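Local coordinates for protein tyrosine--tRNA ligase (Pyrococcus horikoshii, PDB 2CYC) that binds tyrosine and probably catalyses its ATP-dependent activation and transfer to tRNA(Tyr), working as a homodimer, at residues A73-W78 and I124-D129; R148-M153 and I167-Q172; V195-V200 and L216-V221. One frame throughout, in Å; residues are numbered along the deposited sequence.

Contact 1: residues A73-W78 and I124-D129. With TYR (tyrosine), chain C.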
loop_
_atom_site.group_PDB
_atom_site.type_symbol
_atom_site.label_atom_id
_atom_site.label_comp_id
_atom_site.label_asym_id
_atom_site.label_seq_id
_atom_site.Cartn_x
_atom_site.Cartn_y
_atom_site.Cartn_z
ATOM N N ALA A 73 13.572 -7.196 8.796
ATOM C CA ALA A 73 12.580 -6.812 7.785
ATOM C C ALA A 73 12.457 -7.764 6.600
ATOM O O ALA A 73 12.878 -7.421 5.487
ATOM C CB ALA A 73 12.895 -5.393 7.293
ATOM N N ASP A 74 11.843 -8.934 6.823
ATOM C CA ASP A 74 11.723 -9.928 5.760
ATOM C C ASP A 74 10.855 -9.550 4.557
ATOM O O ASP A 74 11.359 -9.558 3.430
ATOM C CB ASP A 74 11.326 -11.320 6.328
ATOM C CG ASP A 74 10.056 -11.306 7.185
ATOM O OD1 ASP A 74 9.502 -10.224 7.493
ATOM O OD2 ASP A 74 9.619 -12.416 7.567
ATOM N N TRP A 75 9.580 -9.213 4.766
ATOM C CA TRP A 75 8.727 -8.834 3.633
ATOM C C TRP A 75 9.314 -7.617 2.933
ATOM O O TRP A 75 9.239 -7.501 1.705
ATOM C CB TRP A 75 7.294 -8.507 4.077
ATOM C CG TRP A 75 6.469 -9.698 4.441
ATOM C CD1 TRP A 75 6.927 -10.930 4.836
ATOM C CD2 TRP A 75 5.039 -9.750 4.549
ATOM N NE1 TRP A 75 5.869 -11.737 5.189
ATOM C CE2 TRP A 75 4.700 -11.042 5.024
ATOM C CE3 TRP A 75 4.010 -8.829 4.298
ATOM C CZ2 TRP A 75 3.372 -11.437 5.254
ATOM C CZ3 TRP A 75 2.684 -9.219 4.528
ATOM C CH2 TRP A 75 2.381 -10.516 5.001
ATOM N N HIS A 76 9.897 -6.709 3.713
ATOM C CA HIS A 76 10.497 -5.501 3.148
ATOM C C HIS A 76 11.605 -5.893 2.171
ATOM O O HIS A 76 11.702 -5.336 1.083
ATOM C CB HIS A 76 11.102 -4.607 4.245
ATOM C CG HIS A 76 10.149 -4.256 5.346
ATOM N ND1 HIS A 76 9.701 -5.180 6.267
ATOM C CD2 HIS A 76 9.602 -3.068 5.705
ATOM C CE1 HIS A 76 8.924 -4.575 7.150
ATOM N NE2 HIS A 76 8.848 -3.293 6.831
ATOM N N SER A 77 12.442 -6.843 2.574
ATOM C CA SER A 77 13.546 -7.311 1.736
ATOM C C SER A 77 13.013 -8.023 0.499
ATOM O O SER A 77 13.601 -7.943 -0.577
ATOM C CB SER A 77 14.452 -8.260 2.530
ATOM O OG SER A 77 14.980 -7.616 3.673
ATOM N N TRP A 78 11.904 -8.735 0.674
ATOM C CA TRP A 78 11.252 -9.451 -0.418
ATOM C C TRP A 78 10.779 -8.408 -1.443
ATOM O O TRP A 78 10.998 -8.546 -2.650
ATOM C CB TRP A 78 10.079 -10.251 0.162
ATOM C CG TRP A 78 9.004 -10.674 -0.808
ATOM C CD1 TRP A 78 9.176 -11.208 -2.059
ATOM C CD2 TRP A 78 7.587 -10.629 -0.580
ATOM N NE1 TRP A 78 7.949 -11.500 -2.620
ATOM C CE2 TRP A 78 6.958 -11.153 -1.736
ATOM C CE3 TRP A 78 6.786 -10.196 0.496
ATOM C CZ2 TRP A 78 5.559 -11.255 -1.855
ATOM C CZ3 TRP A 78 5.396 -10.298 0.384
ATOM C CH2 TRP A 78 4.795 -10.825 -0.792
ATOM N N ILE A 124 4.543 -9.296 12.782
ATOM C CA ILE A 124 3.512 -8.266 12.871
ATOM C C ILE A 124 2.812 -8.053 11.532
ATOM O O ILE A 124 1.632 -7.716 11.506
ATOM C CB ILE A 124 4.064 -6.892 13.381
ATOM C CG1 ILE A 124 5.018 -6.272 12.356
ATOM C CG2 ILE A 124 4.775 -7.079 14.724
ATOM C CD1 ILE A 124 5.502 -4.858 12.744
ATOM N N LEU A 125 3.513 -8.257 10.419
ATOM C CA LEU A 125 2.892 -8.044 9.101
ATOM C C LEU A 125 1.763 -9.040 8.804
ATOM O O LEU A 125 0.886 -8.777 7.979
ATOM C CB LEU A 125 3.950 -8.098 7.989
ATOM C CG LEU A 125 5.207 -7.251 8.226
ATOM C CD1 LEU A 125 6.197 -7.437 7.065
ATOM C CD2 LEU A 125 4.818 -5.788 8.372
ATOM N N GLU A 126 1.784 -10.178 9.490
ATOM C CA GLU A 126 0.749 -11.195 9.324
ATOM C C GLU A 126 -0.519 -10.798 10.079
ATOM O O GLU A 126 -1.458 -11.579 10.197
ATOM C CB GLU A 126 1.266 -12.562 9.809
ATOM C CG GLU A 126 2.093 -13.282 8.745
ATOM C CD GLU A 126 2.957 -14.406 9.293
ATOM O OE1 GLU A 126 2.653 -14.927 10.392
ATOM O OE2 GLU A 126 3.940 -14.772 8.607
ATOM N N LYS A 127 -0.551 -9.570 10.581
ATOM C CA LYS A 127 -1.720 -9.089 11.306
ATOM C C LYS A 127 -2.430 -7.977 10.538
ATOM O O LYS A 127 -1.823 -6.964 10.201
ATOM C CB LYS A 127 -1.297 -8.595 12.689
ATOM C CG LYS A 127 -0.790 -9.711 13.577
ATOM C CD LYS A 127 -0.387 -9.198 14.941
ATOM C CE LYS A 127 -0.372 -10.332 15.950
ATOM N NZ LYS A 127 0.413 -11.507 15.464
ATOM N N GLY A 128 -3.715 -8.176 10.258
ATOM C CA GLY A 128 -4.478 -7.180 9.528
ATOM C C GLY A 128 -4.590 -5.820 10.203
ATOM O O GLY A 128 -4.698 -4.804 9.517
ATOM N N ASP A 129 -4.574 -5.782 11.536
ATOM C CA ASP A 129 -4.692 -4.506 12.242
ATOM C C ASP A 129 -3.421 -3.671 12.039
ATOM O O ASP A 129 -3.436 -2.446 12.174
ATOM C CB ASP A 129 -5.003 -4.735 13.731
ATOM C CG ASP A 129 -3.906 -5.474 14.458
ATOM O OD1 ASP A 129 -3.126 -6.197 13.808
ATOM O OD2 ASP A 129 -3.836 -5.345 15.700
HETATM N N TYR C . 14.885 0.486 5.245
HETATM C CA TYR C . 15.882 -0.164 6.149
HETATM C C TYR C . 17.189 -0.424 5.402
HETATM O O TYR C . 17.209 -0.244 4.164
HETATM C CB TYR C . 15.319 -1.486 6.693
HETATM C CG TYR C . 14.101 -1.308 7.578
HETATM C CD1 TYR C . 14.174 -0.570 8.760
HETATM C CD2 TYR C . 12.872 -1.878 7.234
HETATM C CE1 TYR C . 13.044 -0.399 9.580
HETATM C CE2 TYR C . 11.748 -1.723 8.045
HETATM C CZ TYR C . 11.836 -0.981 9.211
HETATM O OH TYR C . 10.711 -0.822 10.002
HETATM O OXT TYR C . 18.175 -0.809 6.060
HETATM O O HOH W 1 5.600 -14.575 6.015
#

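Contact 2: residues R148-M153 and I167-Q172. With TYR (tyrosine), chain C.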
loop_
_atom_site.group_PDB
_atom_site.type_symbol
_atom_site.label_atom_id
_atom_site.label_comp_id
_atom_site.label_asym_id
_atom_site.label_seq_id
_atom_site.Cartn_x
_atom_site.Cartn_y
_atom_site.Cartn_z
ATOM N N ARG A 148 9.443 10.498 -2.772
ATOM C CA ARG A 148 10.687 11.127 -2.338
ATOM C C ARG A 148 11.403 10.354 -1.239
ATOM O O ARG A 148 12.590 10.564 -1.012
ATOM C CB ARG A 148 10.425 12.553 -1.830
ATOM C CG ARG A 148 10.165 13.591 -2.923
ATOM C CD ARG A 148 10.226 15.020 -2.366
ATOM N NE ARG A 148 9.056 15.380 -1.564
ATOM C CZ ARG A 148 7.857 15.660 -2.072
ATOM N NH1 ARG A 148 7.668 15.627 -3.387
ATOM N NH2 ARG A 148 6.842 15.970 -1.271
ATOM N N SER A 149 10.692 9.457 -0.562
ATOM C CA SER A 149 11.290 8.706 0.544
ATOM C C SER A 149 11.842 7.351 0.109
ATOM O O SER A 149 12.344 6.578 0.923
ATOM C CB SER A 149 10.246 8.509 1.643
ATOM O OG SER A 149 9.333 7.480 1.286
ATOM N N ILE A 150 11.751 7.090 -1.189
ATOM C CA ILE A 150 12.197 5.844 -1.797
ATOM C C ILE A 150 13.701 5.563 -1.616
ATOM O O ILE A 150 14.152 4.416 -1.692
ATOM C CB ILE A 150 11.815 5.858 -3.304
ATOM C CG1 ILE A 150 11.213 4.515 -3.687
ATOM C CG2 ILE A 150 13.013 6.212 -4.168
ATOM C CD1 ILE A 150 9.897 4.242 -2.984
ATOM N N THR A 151 14.471 6.614 -1.366
ATOM C CA THR A 151 15.908 6.468 -1.174
ATOM C C THR A 151 16.270 5.651 0.077
ATOM O O THR A 151 17.374 5.107 0.157
ATOM C CB THR A 151 16.606 7.860 -1.090
ATOM O OG1 THR A 151 16.097 8.591 0.033
ATOM C CG2 THR A 151 16.351 8.667 -2.371
ATOM N N ILE A 152 15.355 5.553 1.047
ATOM C CA ILE A 152 15.659 4.794 2.255
ATOM C C ILE A 152 15.903 3.322 1.934
ATOM O O ILE A 152 16.500 2.598 2.741
ATOM C CB ILE A 152 14.539 4.899 3.351
ATOM C CG1 ILE A 152 13.238 4.256 2.864
ATOM C CG2 ILE A 152 14.319 6.364 3.739
ATOM C CD1 ILE A 152 12.102 4.317 3.897
ATOM N N MET A 153 15.453 2.867 0.765
ATOM C CA MET A 153 15.674 1.473 0.409
ATOM C C MET A 153 16.767 1.330 -0.636
ATOM O O MET A 153 16.896 0.292 -1.294
ATOM C CB MET A 153 14.370 0.796 -0.039
ATOM C CG MET A 153 13.809 1.177 -1.384
ATOM S SD MET A 153 12.098 0.505 -1.528
ATOM C CE MET A 153 11.270 1.836 -0.982
ATOM N N ILE A 167 5.010 0.982 -1.316
ATOM C CA ILE A 167 4.342 0.627 -0.065
ATOM C C ILE A 167 5.380 0.508 1.064
ATOM O O ILE A 167 5.122 0.873 2.213
ATOM C CB ILE A 167 3.570 -0.708 -0.215
ATOM C CG1 ILE A 167 2.484 -0.553 -1.289
ATOM C CG2 ILE A 167 2.956 -1.124 1.134
ATOM C CD1 ILE A 167 1.771 -1.846 -1.627
ATOM N N TYR A 168 6.561 0.009 0.716
ATOM C CA TYR A 168 7.671 -0.181 1.663
ATOM C C TYR A 168 7.883 0.968 2.678
ATOM O O TYR A 168 7.942 0.740 3.887
ATOM C CB TYR A 168 8.958 -0.440 0.848
ATOM C CG TYR A 168 10.244 -0.721 1.621
ATOM C CD1 TYR A 168 11.020 -1.834 1.312
ATOM C CD2 TYR A 168 10.730 0.167 2.585
ATOM C CE1 TYR A 168 12.247 -2.061 1.926
ATOM C CE2 TYR A 168 11.963 -0.051 3.209
ATOM C CZ TYR A 168 12.714 -1.170 2.871
ATOM O OH TYR A 168 13.931 -1.408 3.477
ATOM N N PRO A 169 7.984 2.216 2.210
ATOM C CA PRO A 169 8.196 3.284 3.199
ATOM C C PRO A 169 7.046 3.447 4.203
ATOM O O PRO A 169 7.264 3.807 5.357
ATOM C CB PRO A 169 8.395 4.529 2.329
ATOM C CG PRO A 169 8.917 3.952 1.012
ATOM C CD PRO A 169 8.019 2.753 0.841
ATOM N N MET A 170 5.820 3.202 3.759
ATOM C CA MET A 170 4.685 3.331 4.654
ATOM C C MET A 170 4.706 2.181 5.664
ATOM O O MET A 170 4.234 2.316 6.793
ATOM C CB MET A 170 3.379 3.357 3.844
ATOM C CG MET A 170 3.271 4.594 2.946
ATOM S SD MET A 170 3.271 6.170 3.863
ATOM C CE MET A 170 5.051 6.588 3.899
ATOM N N MET A 171 5.270 1.051 5.257
ATOM C CA MET A 171 5.386 -0.091 6.155
ATOM C C MET A 171 6.438 0.224 7.227
ATOM O O MET A 171 6.277 -0.149 8.390
ATOM C CB MET A 171 5.806 -1.344 5.378
ATOM C CG MET A 171 4.711 -1.962 4.522
ATOM S SD MET A 171 5.396 -3.188 3.376
ATOM C CE MET A 171 6.033 -4.433 4.551
ATOM N N GLN A 172 7.510 0.913 6.836
ATOM C CA GLN A 172 8.570 1.252 7.786
ATOM C C GLN A 172 8.023 2.191 8.849
ATOM O O GLN A 172 8.340 2.046 10.035
ATOM C CB GLN A 172 9.779 1.904 7.086
ATOM C CG GLN A 172 10.979 2.177 8.041
ATOM C CD GLN A 172 12.323 2.250 7.321
ATOM O OE1 GLN A 172 12.462 1.741 6.211
ATOM N NE2 GLN A 172 13.328 2.859 7.965
HETATM N N TYR C . 14.885 0.486 5.245
HETATM C CA TYR C . 15.882 -0.164 6.149
HETATM C C TYR C . 17.189 -0.424 5.402
HETATM O O TYR C . 17.209 -0.244 4.164
HETATM C CB TYR C . 15.319 -1.486 6.693
HETATM C CG TYR C . 14.101 -1.308 7.578
HETATM C CD1 TYR C . 14.174 -0.570 8.760
HETATM C CD2 TYR C . 12.872 -1.878 7.234
HETATM C CE1 TYR C . 13.044 -0.399 9.580
HETATM C CE2 TYR C . 11.748 -1.723 8.045
HETATM C CZ TYR C . 11.836 -0.981 9.211
HETATM O OH TYR C . 10.711 -0.822 10.002
HETATM O OXT TYR C . 18.175 -0.809 6.060
#

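Contact 3: residues V195-V200 and L216-V221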
loop_
_atom_site.group_PDB
_atom_site.type_symbol
_atom_site.label_atom_id
_atom_site.label_comp_id
_atom_site.label_asym_id
_atom_site.label_seq_id
_atom_site.Cartn_x
_atom_site.Cartn_y
_atom_site.Cartn_z
ATOM N N VAL A 195 11.283 11.303 9.730
ATOM C CA VAL A 195 10.722 12.651 9.672
ATOM C C VAL A 195 9.205 12.529 9.406
ATOM O O VAL A 195 8.405 13.280 9.954
ATOM C CB VAL A 195 11.390 13.498 8.553
ATOM C CG1 VAL A 195 10.701 14.865 8.435
ATOM C CG2 VAL A 195 12.867 13.684 8.865
ATOM N N ILE A 196 8.817 11.571 8.571
ATOM C CA ILE A 196 7.404 11.354 8.275
ATOM C C ILE A 196 6.713 10.811 9.536
ATOM O O ILE A 196 5.634 11.262 9.912
ATOM C CB ILE A 196 7.231 10.361 7.108
ATOM C CG1 ILE A 196 7.756 10.989 5.807
ATOM C CG2 ILE A 196 5.766 9.986 6.966
ATOM C CD1 ILE A 196 7.918 10.003 4.651
ATOM N N ALA A 197 7.354 9.852 10.194
ATOM C CA ALA A 197 6.805 9.273 11.411
ATOM C C ALA A 197 6.500 10.373 12.436
ATOM O O ALA A 197 5.446 10.380 13.062
ATOM C CB ALA A 197 7.792 8.273 11.999
ATOM N N ILE A 198 7.430 11.304 12.602
ATOM C CA ILE A 198 7.241 12.382 13.551
ATOM C C ILE A 198 6.097 13.295 13.126
ATOM O O ILE A 198 5.311 13.726 13.968
ATOM C CB ILE A 198 8.556 13.168 13.732
ATOM C CG1 ILE A 198 9.552 12.292 14.497
ATOM C CG2 ILE A 198 8.313 14.459 14.482
ATOM C CD1 ILE A 198 10.992 12.808 14.480
ATOM N N GLU A 199 5.989 13.566 11.826
ATOM C CA GLU A 199 4.907 14.403 11.288
ATOM C C GLU A 199 3.493 13.815 11.480
ATOM O O GLU A 199 2.551 14.546 11.786
ATOM C CB GLU A 199 5.114 14.645 9.788
ATOM C CG GLU A 199 5.985 15.843 9.435
ATOM C CD GLU A 199 6.337 15.889 7.953
ATOM O OE1 GLU A 199 5.478 15.522 7.120
ATOM O OE2 GLU A 199 7.472 16.304 7.622
ATOM N N VAL A 200 3.339 12.503 11.301
ATOM C CA VAL A 200 2.018 11.888 11.433
ATOM C C VAL A 200 1.684 11.312 12.808
ATOM O O VAL A 200 0.541 10.914 13.045
ATOM C CB VAL A 200 1.829 10.738 10.402
ATOM C CG1 VAL A 200 2.137 11.241 8.977
ATOM C CG2 VAL A 200 2.734 9.545 10.776
ATOM N N LEU A 216 2.262 10.944 21.734
ATOM C CA LEU A 216 3.670 11.281 21.652
ATOM C C LEU A 216 4.253 11.143 20.258
ATOM O O LEU A 216 3.688 10.483 19.393
ATOM C CB LEU A 216 4.478 10.384 22.589
ATOM C CG LEU A 216 4.079 10.300 24.058
ATOM C CD1 LEU A 216 5.016 9.309 24.753
ATOM C CD2 LEU A 216 4.151 11.686 24.710
ATOM N N LYS A 217 5.400 11.783 20.066
ATOM C CA LYS A 217 6.137 11.712 18.820
ATOM C C LYS A 217 7.368 10.880 19.153
ATOM O O LYS A 217 8.033 11.119 20.159
ATOM C CB LYS A 217 6.578 13.103 18.356
ATOM C CG LYS A 217 5.425 13.980 17.893
ATOM C CD LYS A 217 5.894 15.350 17.441
ATOM C CE LYS A 217 4.696 16.213 17.046
ATOM N NZ LYS A 217 5.075 17.554 16.519
ATOM N N PRO A 218 7.670 9.873 18.336
ATOM C CA PRO A 218 8.859 9.090 18.666
ATOM C C PRO A 218 10.098 9.947 18.435
ATOM O O PRO A 218 10.064 10.900 17.655
ATOM C CB PRO A 218 8.790 7.924 17.682
ATOM C CG PRO A 218 8.119 8.554 16.476
ATOM C CD PRO A 218 7.009 9.356 17.125
ATOM N N VAL A 219 11.176 9.601 19.126
ATOM C CA VAL A 219 12.453 10.282 18.992
ATOM C C VAL A 219 13.264 9.485 17.966
ATOM O O VAL A 219 13.369 8.263 18.069
ATOM C CB VAL A 219 13.221 10.287 20.338
ATOM C CG1 VAL A 219 14.641 10.780 20.132
ATOM C CG2 VAL A 219 12.497 11.173 21.345
ATOM N N ALA A 220 13.820 10.175 16.978
ATOM C CA ALA A 220 14.634 9.525 15.955
ATOM C C ALA A 220 16.106 9.683 16.324
ATOM O O ALA A 220 16.552 10.785 16.651
ATOM C CB ALA A 220 14.368 10.162 14.587
ATOM N N VAL A 221 16.856 8.584 16.294
ATOM C CA VAL A 221 18.285 8.630 16.612
ATOM C C VAL A 221 19.013 7.971 15.451
ATOM O O VAL A 221 18.841 6.775 15.183
ATOM C CB VAL A 221 18.606 7.903 17.963
ATOM C CG1 VAL A 221 20.089 8.093 18.333
ATOM C CG2 VAL A 221 17.731 8.489 19.081
#

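Contact 1: residues A73-W78 and I124-D129
Trp75, in the first turn of helix 74-79, faces Leu125, at the end of helix 122-125, with their CA atoms 8.0 Å apart, the closest CA pair between the segments. Each helix follows a parallel strand of the class I Rossmann-type core, 69-72 and 117-120 respectively, so the contact joins the helices that follow two adjacent parallel strands, beside the tyrosine pocket. The broad Trp75 indole makes a floor for a branched aliphatic residue: Leu125 CB sits 3.8 Å from the centroid of its six-membered ring, 13° off the normal, in a CH-pi contact. Trp78 CZ3 lies on the opposite face. Leu125 CD1 reaches further along and packs 3.4 Å from Trp75 CB. With CG beside the backbone N (chi1 -54°), His76 turns its ring to the substrate, and the CE2 atom of the bound tyrosine lies over one face, 3.4 Å from His76 CD2. Leu125 CD1 also touches this imidazole, 4.0 Å from CE1, so one methyl group backs both aromatic residues. At the outer rim Glu126 suits its exposed place, since its carboxylate can bind solvent: a water accepts from Trp75 NE1 at 3.0 Å, in the indole plane, and donates to Glu126 OE2 at 3.1 Å.

Contact 2: residues R148-M153 and I167-Q172
The amino nitrogen of the bound tyrosine is gripped by two residues of helix 164-178, donating to Tyr168 OH at 2.8 Å and to Gln172 OE1 at 2.9 Å. It approaches the Tyr168 ring at the edge, in its plane, which keeps the ligand clear of the face that Met153 covers. Gln172 carries its CG opposite the backbone N (chi1 -175°) and then runs out extended, which brings the amide to the substrate; its NE2 is held in turn by Gln190. Tyr168 OH has a second partner in Glu41.

The 148-153 segment backs these two residues with apolar groups. Met153 slides across one face of the Tyr168 ring, its SD 4.1 Å from the centroid and 23° off the normal, a Met-aromatic contact, with CB over the same face. A bend at the thioether (chi3 93°) then folds CE down to within 3.7 Å of Tyr168 CB and onto the Pro169 ring. A flexible, polarisable methionine can follow both the flat ring and the adjoining proline.

In the class I Rossmann-type domain, helix 164-178 leads to strand 183-187, and Tyr168 and Gln172, four residues or about one turn apart, fall on the same side of it, facing the amino acid, as in other tyrosyl-tRNA synthetases. The helix is kinked at Pro169, whose nitrogen has no hydrogen to give to the preceding turn; its ring instead offers a compact apolar surface. Ser149 OG rests 3.3 Å from Pro169 CB, while its polar need is met by Val146 O.

Ile152 comes at Gln172 from the opposite direction, its CD1 packing 4.0 Å from Pro169 CB and 3.5 Å from Gln172 OE1, the oxygen that holds the substrate's amino group.

Contact 3: residues V195-V200 and L216-V221
Where Ile198 meets Pro218 and Lys217 the flat groups are peptide units, for no aromatic ring takes part: Ile198 CG1 meets the oxygen end of the Pro218 carbonyl at 3.5 Å, and not a face of the peptide, while the carbonyl oxygen of Ile198 is bordered by the methylenes of Lys217, with CD at 3.9 Å. The pyrrolidine of Pro218 meets its neighbours through CG, which stands 4.5 Å from Ala197 CB and equally far from Ile198 CG1.

Ile198 carries most of the contact. Its CG1 arm lies beside its own backbone N (chi1 -71°) and passes across the oxygen end of the Pro218 carbonyl, and CD1 comes 4.3 Å from Ala220 CB. The other branch, CG2, meets Lys217 CD at 3.9 Å, the two side chains crossing at about a right angle. A beta-branched residue thus covers both the break at Lys217-Pro218 and the strand where it resumes, at Ala220. The closest CA pair is Ile198 and Lys217, 5.4 Å apart. Being small, Ala197 fits against Pro218 and Ala220 against Ile198.

Strand 183-187, helix 191-200 and strand 214-223 form a beta-alpha-beta crossover of the Rossmann-type sheet, the two strands pairing in parallel. Phe177 of helix 164-178 touches both Ala197 and Pro218 and extends the apolar patch.

Lys217 contributes aliphatic carbons here and suits the partly exposed rim. Such contacts are non-directional, so the fit of helix on strand rests on shape, while backbone hydrogen bonds of Val219 and Ala220 with Ala184 and Leu19 fix the strand in the sheet.

Contacts 1 and 2 flank the bound tyrosine and touch one another, with Met171 CE of helix 164-178 packing against Leu125, His76 and Trp75; the His76 and Tyr168 rings also meet edge-to-face. Both lie near the second subunit. Aromatic faces carry much of their chemistry, but contact 2 is wholly buried and turns polar groups to the ligand's amino group, whereas contact 1 has an exposed, water-bridged rim. Contact 3 is more distant, with its centre about 21 Å from that of contact 1, and binds no ligand. Its aliphatic packing is largely buried, with Ile198 and Lys217 partly exposed, and helix 191-200 ties it to contact 2, where Ile196 meets Ser149.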